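Long-range contacts in Lic11098 (Leptospira interrogans serogroup Icterohaemorrhagiae serovar copenhageni, PDB 4U08), which is of unknown function but is a leucine-rich repeat protein regarded as a possible virulence factor of a human pathogen, and binds calcium and zinc ions in the crystal: residues E277-G282 and T300-N305; L318-S323 and L341-T346; L324-N329 and Q345-K350. All coordinates share one frame; numbering follows the deposited sequence.

Interaction 1. Residues E277-G282 and T300-N305; sequences ELDLDG and TLYLGN. With ZN (zinc ion), chain E.
The Tyr302 ring meets the carboxylates of Glu277 and Asp279 on the polar side of two parallel strands. Thr300 CG2 lies over one ring face, displaced toward the rim, while Glu277 OE2 and Asp279 CB lie at the edge; Asp325 of the next strand also touches the ring edge. Glu277 OE2 is 3.7 Å from Tyr302 CE2, its carboxylate almost perpendicular to the ring (84°). The Asp279 group is tilted to it by 64°, with Asp279 CG 3.7 Å from Tyr302 CD2. With CG beside its own backbone N (chi1 -61°), the Tyr302 ring runs back toward the start of the strands, and a water bridges its OH to Glu277 OE2. The other Glu277 oxygen is in a salt bridge with Lys254.

On the opposite side the leucines are paired in register, Leu278 CD2 lying 3.8 Å from Leu301 CD1 and Leu280 CD1 3.8 Å from Leu303 CD2. This is the leucine-rich repeat pattern, with strands lining the concave face and leucines filling the interior. Backbone bonds continue past the strands to Gly282 N and Gly304 O, 2.9 Å apart.

Asp279 OD1 closes an Asx turn by accepting from Asp281 N. Asp281 meets a zinc ion unevenly, OD1 at 2.3 Å and OD2 at 2.7 Å, and OD1 also accepts from a water that takes the N-H of Gly304. This would probably favour the ionised form of Asp281.

Interaction 2. Residues L318-S323 and L341-T346; sequences LRNLES and LQKLQT
Lys343 NZ donates to Asn320 OD1 at 2.9 Å, approaching almost in line with the carbonyl bond (C=O...N 177°). The lysine chain is fully extended beyond CG and runs alongside Asn320, so that its ammonium group arrives level with the amide oxygen. The other end of that amide is held as well, Asn320 ND2 donating to Gln296 O in the preceding turn of the solenoid. A second polar focus is Glu322 O, which accepts two backbone N-H groups: Gln345 N at 2.8 Å, coming in at an angle of 134° at the oxygen, and Thr346 N at 3.2 Å, more nearly in line with the carbonyl. Between the two turns, away from the Lys343-Asn320 bond, a water accepts from Lys343 N and lies 2.7 Å from Leu321 O.

Each segment starts with a type I beta turn, Leu318 to Leu321 and Leu341 to Leu344, and these equivalent turns of successive leucine-rich repeats stack on one another just ahead of the parallel strands. The first bridge of that pairing joins Ser323 to Thr346, whose side chains share one side of the strands.

Methylenes of Lys343 pass over the carbonyl of Arg319, with Lys343 CG 3.6 Å from Arg319 O. Deeper in, the buried leucines form two adjacent ladders, Leu318 on Leu341 and Leu321 on Leu344, cross-linked by Leu321 and Leu341. Leu321 and Leu344 lie side by side and point the same way, Leu321 CD2 being 4.1 Å from Leu344 CD1. Because Leu344 has CG beside its carbonyl carbon (chi1 -161°), its CD1 methyl also rests against the Glu322 backbone. Leu341 CD2 packs on the Leu318 turn, 3.2 Å from Leu318 O, while the ladders pass on from Leu318 to Leu295 and from Leu321 to Leu298.

Interaction 3. Residues L324-N329 and Q345-K350; sequences LDLEHN and QTLNLK. With ZN (zinc ion), chain C.
Asn348 ND2 donates to Glu327 OE1 at 3.0 Å, using the carboxylate's anti lone pair, with the acceptor somewhat tilted from the amide plane. The bond spans two adjacent leucine-rich repeats, whose parallel strands here run into the loops that follow them. Asn348 OD1 is engaged in its own loop, where it accepts from Lys350 N at 3.0 Å to form an Asx turn; Asp325 OD1 does the same for Glu327 N. The Asp325 carboxylate and Asn348 amide lie side by side: both have CG opposite the backbone N and a small second torsion, which together leave their planes only 4° apart.

Glu327 and Lys350 are near each other but beyond a salt bridge, with Glu327 OE1 4.3 Å from Lys350 NZ. Two waters fill in, both accepting from Lys350 NZ; one donates to Glu327 OE1 and the other to Glu327 OE2, each at 2.7 Å, so that OE1 takes a water as well as the Asn348 amide.

Along the backbone Leu324 N donates to Thr346 O, Asn348 N to Leu324 O and Leu326 N to Asn348 O, and beyond the strands His328 N donates to Lys350 O. Beneath, Leu324 and Leu326 pack on Leu347 and Leu349. Asn329 is the repeat's asparagine-ladder residue: its ND2 donates to Leu303 O and, from above the carbonyl plane, to Leu326 O, while its OD1 accepts from Leu308 N. Asn352 ND2 repeats the pattern, donating to Leu349 O and Leu326 O. At the loop's outer end, His328 NE2 binds a zinc ion at 2.0 Å, and a water occupies another position on the metal, also at 2.0 Å.

Overall arrangement
Interactions 2 and 3 are consecutive parts of one interface between neighbouring coils of the solenoid, sharing Gln345 and Thr346; interaction 1 lies two interfaces earlier, and the pairing of strands 300-302 and 323-325 links them. Across that pairing interactions 1 and 3, their centres about 10 Å apart, meet at Leu303 N and Asp325 O (2.7 Å), a probable hydrogen bond, and interaction 2 reaches interaction 1 through a probable bond between Leu301 N and Ser323 O (3.0 Å). The two zinc ions lie at the downstream ends of interactions 1 and 3. The metal on Asp281 is about 5 Å from the nearest side-chain atom of Asp325, and that on His328 about 6 Å from the nearest of Asn305.

Interaction 1. Residues E277-G282 and T300-N305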
# COMPACT_ATOMS: atom_id res chain seq x y z
N GLU A 277 4.99 -14.33 -1.34
CA GLU A 277 3.77 -14.40 -0.56
C GLU A 277 2.55 -14.36 -1.48
O GLU A 277 2.44 -13.47 -2.34
CB GLU A 277 3.73 -13.27 0.49
CG GLU A 277 2.51 -13.36 1.40
CD GLU A 277 2.45 -12.37 2.54
OE1 GLU A 277 3.52 -11.87 2.96
OE2 GLU A 277 1.34 -12.12 3.05
N LEU A 278 1.64 -15.33 -1.28
CA LEU A 278 0.39 -15.47 -2.00
C LEU A 278 -0.73 -15.67 -0.98
O LEU A 278 -0.78 -16.70 -0.28
CB LEU A 278 0.48 -16.60 -3.05
CG LEU A 278 -0.78 -16.85 -3.89
CD1 LEU A 278 -1.24 -15.59 -4.62
CD2 LEU A 278 -0.59 -18.04 -4.83
N ASP A 279 -1.56 -14.63 -0.81
CA ASP A 279 -2.63 -14.64 0.16
C ASP A 279 -3.97 -14.74 -0.54
O ASP A 279 -4.44 -13.78 -1.15
CB ASP A 279 -2.55 -13.41 1.09
CG ASP A 279 -3.55 -13.39 2.25
OD1 ASP A 279 -4.49 -14.22 2.26
OD2 ASP A 279 -3.41 -12.51 3.14
N LEU A 280 -4.58 -15.92 -0.48
CA LEU A 280 -5.87 -16.17 -1.12
C LEU A 280 -6.93 -16.48 -0.09
O LEU A 280 -7.93 -17.07 -0.43
CB LEU A 280 -5.73 -17.31 -2.13
CG LEU A 280 -4.96 -17.00 -3.39
CD1 LEU A 280 -4.30 -18.23 -3.93
CD2 LEU A 280 -5.86 -16.36 -4.43
N ASP A 281 -6.72 -16.05 1.15
CA ASP A 281 -7.67 -16.27 2.25
C ASP A 281 -9.04 -15.66 1.91
O ASP A 281 -9.09 -14.61 1.27
CB ASP A 281 -7.13 -15.61 3.51
CG ASP A 281 -7.93 -15.92 4.75
OD1 ASP A 281 -7.56 -16.86 5.47
OD2 ASP A 281 -8.96 -15.25 4.98
N GLY A 282 -10.12 -16.33 2.30
CA GLY A 282 -11.47 -15.83 2.09
C GLY A 282 -11.99 -15.83 0.67
O GLY A 282 -12.92 -15.08 0.36
N THR A 300 5.22 -18.12 1.76
CA THR A 300 3.96 -18.07 2.49
C THR A 300 2.78 -18.26 1.55
O THR A 300 2.64 -17.53 0.57
CB THR A 300 3.93 -16.73 3.24
OG1 THR A 300 5.05 -16.66 4.13
CG2 THR A 300 2.72 -16.56 4.04
N LEU A 301 1.90 -19.22 1.87
CA LEU A 301 0.70 -19.52 1.08
C LEU A 301 -0.51 -19.62 2.01
O LEU A 301 -0.57 -20.49 2.88
CB LEU A 301 0.93 -20.81 0.27
CG LEU A 301 -0.20 -21.31 -0.66
CD1 LEU A 301 -0.71 -20.15 -1.62
CD2 LEU A 301 0.27 -22.52 -1.44
N TYR A 302 -1.45 -18.66 1.87
CA TYR A 302 -2.64 -18.58 2.71
C TYR A 302 -3.84 -18.94 1.87
O TYR A 302 -4.14 -18.27 0.89
CB TYR A 302 -2.82 -17.17 3.31
CG TYR A 302 -1.72 -16.69 4.22
CD1 TYR A 302 -1.37 -17.39 5.37
CD2 TYR A 302 -1.09 -15.46 3.98
CE1 TYR A 302 -0.40 -16.91 6.24
CE2 TYR A 302 -0.12 -14.96 4.86
CZ TYR A 302 0.21 -15.68 5.99
OH TYR A 302 1.19 -15.18 6.82
N LEU A 303 -4.50 -20.05 2.25
CA LEU A 303 -5.68 -20.55 1.53
C LEU A 303 -6.86 -20.79 2.46
O LEU A 303 -7.76 -21.57 2.12
CB LEU A 303 -5.31 -21.84 0.77
CG LEU A 303 -4.33 -21.69 -0.40
CD1 LEU A 303 -3.62 -22.99 -0.71
CD2 LEU A 303 -5.03 -21.17 -1.64
N GLY A 304 -6.89 -20.10 3.59
CA GLY A 304 -7.96 -20.27 4.55
C GLY A 304 -9.34 -19.97 4.00
O GLY A 304 -9.51 -19.02 3.23
N ASN A 305 -10.33 -20.79 4.39
CA ASN A 305 -11.74 -20.54 4.06
C ASN A 305 -12.04 -20.55 2.55
O ASN A 305 -13.06 -20.03 2.11
CB ASN A 305 -12.23 -19.25 4.71
CG ASN A 305 -13.61 -19.32 5.25
OD1 ASN A 305 -13.86 -19.96 6.26
ND2 ASN A 305 -14.52 -18.56 4.62
ZN ZN E . -8.97 -16.60 7.27
O HOH W 1 1.44 -12.07 5.99
O HOH W 2 -5.40 -18.30 5.23

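Interaction 2. Residues L318-S323 and L341-T346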
# COMPACT_ATOMS: atom_id res chain seq x y z
N LEU A 318 7.20 -26.80 -3.86
CA LEU A 318 7.41 -25.49 -3.20
C LEU A 318 8.50 -25.62 -2.14
O LEU A 318 8.24 -25.58 -0.94
CB LEU A 318 6.08 -24.98 -2.64
CG LEU A 318 4.97 -24.75 -3.67
CD1 LEU A 318 3.66 -24.41 -2.99
CD2 LEU A 318 5.34 -23.65 -4.64
N ARG A 319 9.75 -25.78 -2.61
CA ARG A 319 10.92 -26.02 -1.75
C ARG A 319 11.20 -24.91 -0.73
O ARG A 319 11.78 -25.20 0.31
CB ARG A 319 12.18 -26.31 -2.62
CG ARG A 319 12.59 -25.16 -3.55
CD ARG A 319 13.94 -25.39 -4.19
NE ARG A 319 14.61 -24.12 -4.47
CZ ARG A 319 14.72 -23.56 -5.67
NH1 ARG A 319 14.23 -24.17 -6.75
NH2 ARG A 319 15.34 -22.39 -5.82
N ASN A 320 10.77 -23.66 -1.00
CA ASN A 320 11.02 -22.56 -0.07
C ASN A 320 9.86 -22.23 0.84
O ASN A 320 9.95 -21.32 1.65
CB ASN A 320 11.49 -21.32 -0.86
CG ASN A 320 12.94 -21.44 -1.23
OD1 ASN A 320 13.78 -21.82 -0.41
ND2 ASN A 320 13.25 -21.24 -2.49
N LEU A 321 8.77 -23.00 0.75
CA LEU A 321 7.58 -22.74 1.53
C LEU A 321 7.82 -22.97 3.00
O LEU A 321 8.26 -24.05 3.38
CB LEU A 321 6.40 -23.62 1.03
CG LEU A 321 5.01 -23.13 1.41
CD1 LEU A 321 4.64 -21.84 0.64
CD2 LEU A 321 3.97 -24.22 1.11
N GLU A 322 7.51 -21.96 3.80
CA GLU A 322 7.66 -21.99 5.25
C GLU A 322 6.34 -22.02 5.96
O GLU A 322 6.26 -22.54 7.08
CB GLU A 322 8.46 -20.76 5.71
CG GLU A 322 9.88 -20.77 5.19
CD GLU A 322 10.71 -19.53 5.50
OE1 GLU A 322 10.15 -18.52 6.00
OE2 GLU A 322 11.93 -19.58 5.23
N SER A 323 5.31 -21.43 5.35
CA SER A 323 4.01 -21.36 6.00
C SER A 323 2.89 -21.71 5.04
O SER A 323 2.79 -21.13 3.96
CB SER A 323 3.81 -19.96 6.58
OG SER A 323 2.58 -19.91 7.29
N LEU A 341 8.23 -30.74 1.40
CA LEU A 341 8.29 -29.35 1.89
C LEU A 341 9.26 -29.23 3.07
O LEU A 341 8.85 -28.99 4.19
CB LEU A 341 6.88 -28.83 2.23
CG LEU A 341 5.85 -28.86 1.09
CD1 LEU A 341 4.50 -28.41 1.58
CD2 LEU A 341 6.31 -28.03 -0.09
N GLN A 342 10.56 -29.39 2.80
CA GLN A 342 11.62 -29.43 3.84
C GLN A 342 11.80 -28.14 4.66
O GLN A 342 12.31 -28.20 5.77
CB GLN A 342 12.96 -29.89 3.25
CG GLN A 342 12.98 -31.39 2.89
CD GLN A 342 12.58 -32.27 4.06
OE1 GLN A 342 13.27 -32.33 5.09
NE2 GLN A 342 11.41 -32.90 3.97
N LYS A 343 11.35 -26.99 4.14
CA LYS A 343 11.46 -25.72 4.85
C LYS A 343 10.19 -25.34 5.60
O LYS A 343 10.17 -24.31 6.27
CB LYS A 343 11.92 -24.60 3.89
CG LYS A 343 13.39 -24.79 3.46
CD LYS A 343 13.91 -23.58 2.67
CE LYS A 343 15.26 -23.85 2.07
NZ LYS A 343 15.83 -22.65 1.40
N LEU A 344 9.13 -26.20 5.54
CA LEU A 344 7.87 -25.88 6.17
C LEU A 344 7.97 -25.83 7.68
O LEU A 344 8.46 -26.78 8.30
CB LEU A 344 6.76 -26.86 5.69
CG LEU A 344 5.32 -26.43 5.89
CD1 LEU A 344 4.97 -25.27 4.95
CD2 LEU A 344 4.37 -27.59 5.61
N GLN A 345 7.51 -24.73 8.28
CA GLN A 345 7.55 -24.54 9.74
C GLN A 345 6.18 -24.52 10.38
O GLN A 345 6.04 -24.89 11.55
CB GLN A 345 8.32 -23.24 10.09
CG GLN A 345 9.81 -23.35 9.76
CD GLN A 345 10.61 -22.13 10.13
OE1 GLN A 345 11.44 -21.67 9.35
NE2 GLN A 345 10.42 -21.61 11.32
N THR A 346 5.19 -24.05 9.64
CA THR A 346 3.82 -23.96 10.14
C THR A 346 2.86 -24.56 9.10
O THR A 346 2.90 -24.18 7.94
CB THR A 346 3.43 -22.51 10.48
OG1 THR A 346 4.44 -21.95 11.32
CG2 THR A 346 2.11 -22.42 11.23
O HOH W 3 9.23 -26.22 2.13

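Interaction 3. Residues L324-N329 and Q345-K350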
# COMPACT_ATOMS: atom_id res chain seq x y z
N LEU A 324 2.04 -22.68 5.44
CA LEU A 324 0.90 -23.11 4.60
C LEU A 324 -0.37 -23.12 5.42
O LEU A 324 -0.46 -23.81 6.45
CB LEU A 324 1.20 -24.48 3.96
CG LEU A 324 0.13 -25.13 3.06
CD1 LEU A 324 -0.32 -24.19 1.89
CD2 LEU A 324 0.64 -26.50 2.53
N ASP A 325 -1.34 -22.27 5.04
CA ASP A 325 -2.57 -22.16 5.79
C ASP A 325 -3.74 -22.73 4.98
O ASP A 325 -4.15 -22.13 4.00
CB ASP A 325 -2.82 -20.72 6.29
CG ASP A 325 -4.08 -20.52 7.12
OD1 ASP A 325 -4.82 -21.53 7.37
OD2 ASP A 325 -4.35 -19.37 7.50
N LEU A 326 -4.29 -23.87 5.45
CA LEU A 326 -5.40 -24.54 4.74
C LEU A 326 -6.63 -24.65 5.60
O LEU A 326 -7.51 -25.50 5.36
CB LEU A 326 -4.94 -25.91 4.24
CG LEU A 326 -3.93 -25.88 3.10
CD1 LEU A 326 -3.10 -27.14 3.09
CD2 LEU A 326 -4.63 -25.64 1.75
N GLU A 327 -6.72 -23.76 6.58
CA GLU A 327 -7.82 -23.79 7.54
C GLU A 327 -9.18 -23.65 6.90
O GLU A 327 -9.35 -22.83 6.00
CB GLU A 327 -7.62 -22.70 8.61
CG GLU A 327 -8.80 -22.56 9.57
CD GLU A 327 -8.58 -21.67 10.78
OE1 GLU A 327 -7.41 -21.40 11.13
OE2 GLU A 327 -9.59 -21.30 11.40
N HIS A 328 -10.17 -24.44 7.37
CA HIS A 328 -11.57 -24.35 6.95
C HIS A 328 -11.78 -24.50 5.44
O HIS A 328 -12.50 -23.73 4.81
CB HIS A 328 -12.20 -23.04 7.50
CG HIS A 328 -13.68 -23.12 7.67
ND1 HIS A 328 -14.56 -22.85 6.63
CD2 HIS A 328 -14.40 -23.49 8.76
CE1 HIS A 328 -15.77 -23.06 7.12
NE2 HIS A 328 -15.73 -23.43 8.40
N ASN A 329 -11.09 -25.44 4.84
CA ASN A 329 -11.36 -25.82 3.46
C ASN A 329 -12.18 -27.12 3.63
O ASN A 329 -12.71 -27.39 4.71
CB ASN A 329 -10.06 -26.07 2.69
CG ASN A 329 -9.49 -24.79 2.17
OD1 ASN A 329 -9.99 -24.26 1.20
ND2 ASN A 329 -8.52 -24.23 2.85
N GLN A 345 7.51 -24.73 8.28
CA GLN A 345 7.55 -24.54 9.74
C GLN A 345 6.18 -24.52 10.38
O GLN A 345 6.04 -24.89 11.55
CB GLN A 345 8.32 -23.24 10.09
CG GLN A 345 9.81 -23.35 9.76
CD GLN A 345 10.61 -22.13 10.13
OE1 GLN A 345 11.44 -21.67 9.35
NE2 GLN A 345 10.42 -21.61 11.32
N THR A 346 5.19 -24.05 9.64
CA THR A 346 3.82 -23.96 10.14
C THR A 346 2.86 -24.56 9.10
O THR A 346 2.90 -24.18 7.94
CB THR A 346 3.43 -22.51 10.48
OG1 THR A 346 4.44 -21.95 11.32
CG2 THR A 346 2.11 -22.42 11.23
N LEU A 347 1.98 -25.46 9.56
CA LEU A 347 0.98 -26.10 8.69
C LEU A 347 -0.35 -26.09 9.41
O LEU A 347 -0.49 -26.70 10.48
CB LEU A 347 1.41 -27.51 8.28
CG LEU A 347 0.42 -28.33 7.39
CD1 LEU A 347 0.03 -27.55 6.11
CD2 LEU A 347 1.02 -29.69 7.00
N ASN A 348 -1.29 -25.33 8.89
CA ASN A 348 -2.59 -25.19 9.53
C ASN A 348 -3.63 -25.97 8.72
O ASN A 348 -3.97 -25.60 7.62
CB ASN A 348 -2.99 -23.72 9.68
CG ASN A 348 -4.29 -23.49 10.43
OD1 ASN A 348 -5.08 -24.41 10.64
ND2 ASN A 348 -4.57 -22.24 10.80
N LEU A 349 -4.12 -27.04 9.32
CA LEU A 349 -5.12 -27.92 8.70
C LEU A 349 -6.42 -27.94 9.47
O LEU A 349 -7.26 -28.83 9.26
CB LEU A 349 -4.52 -29.34 8.58
CG LEU A 349 -3.28 -29.47 7.71
CD1 LEU A 349 -2.65 -30.84 7.88
CD2 LEU A 349 -3.58 -29.19 6.26
N LYS A 350 -6.63 -26.94 10.34
CA LYS A 350 -7.85 -26.88 11.13
C LYS A 350 -9.11 -26.87 10.27
O LYS A 350 -9.11 -26.28 9.20
CB LYS A 350 -7.88 -25.63 12.01
CG LYS A 350 -6.96 -25.70 13.20
CD LYS A 350 -7.44 -24.73 14.28
CE LYS A 350 -6.76 -23.39 14.21
NZ LYS A 350 -7.25 -22.47 15.27
ZN ZN C . -17.28 -23.78 9.58
O HOH W 4 -9.52 -20.98 14.08
O HOH W 5 -6.44 -20.22 13.37
O HOH W 6 -17.91 -21.95 9.29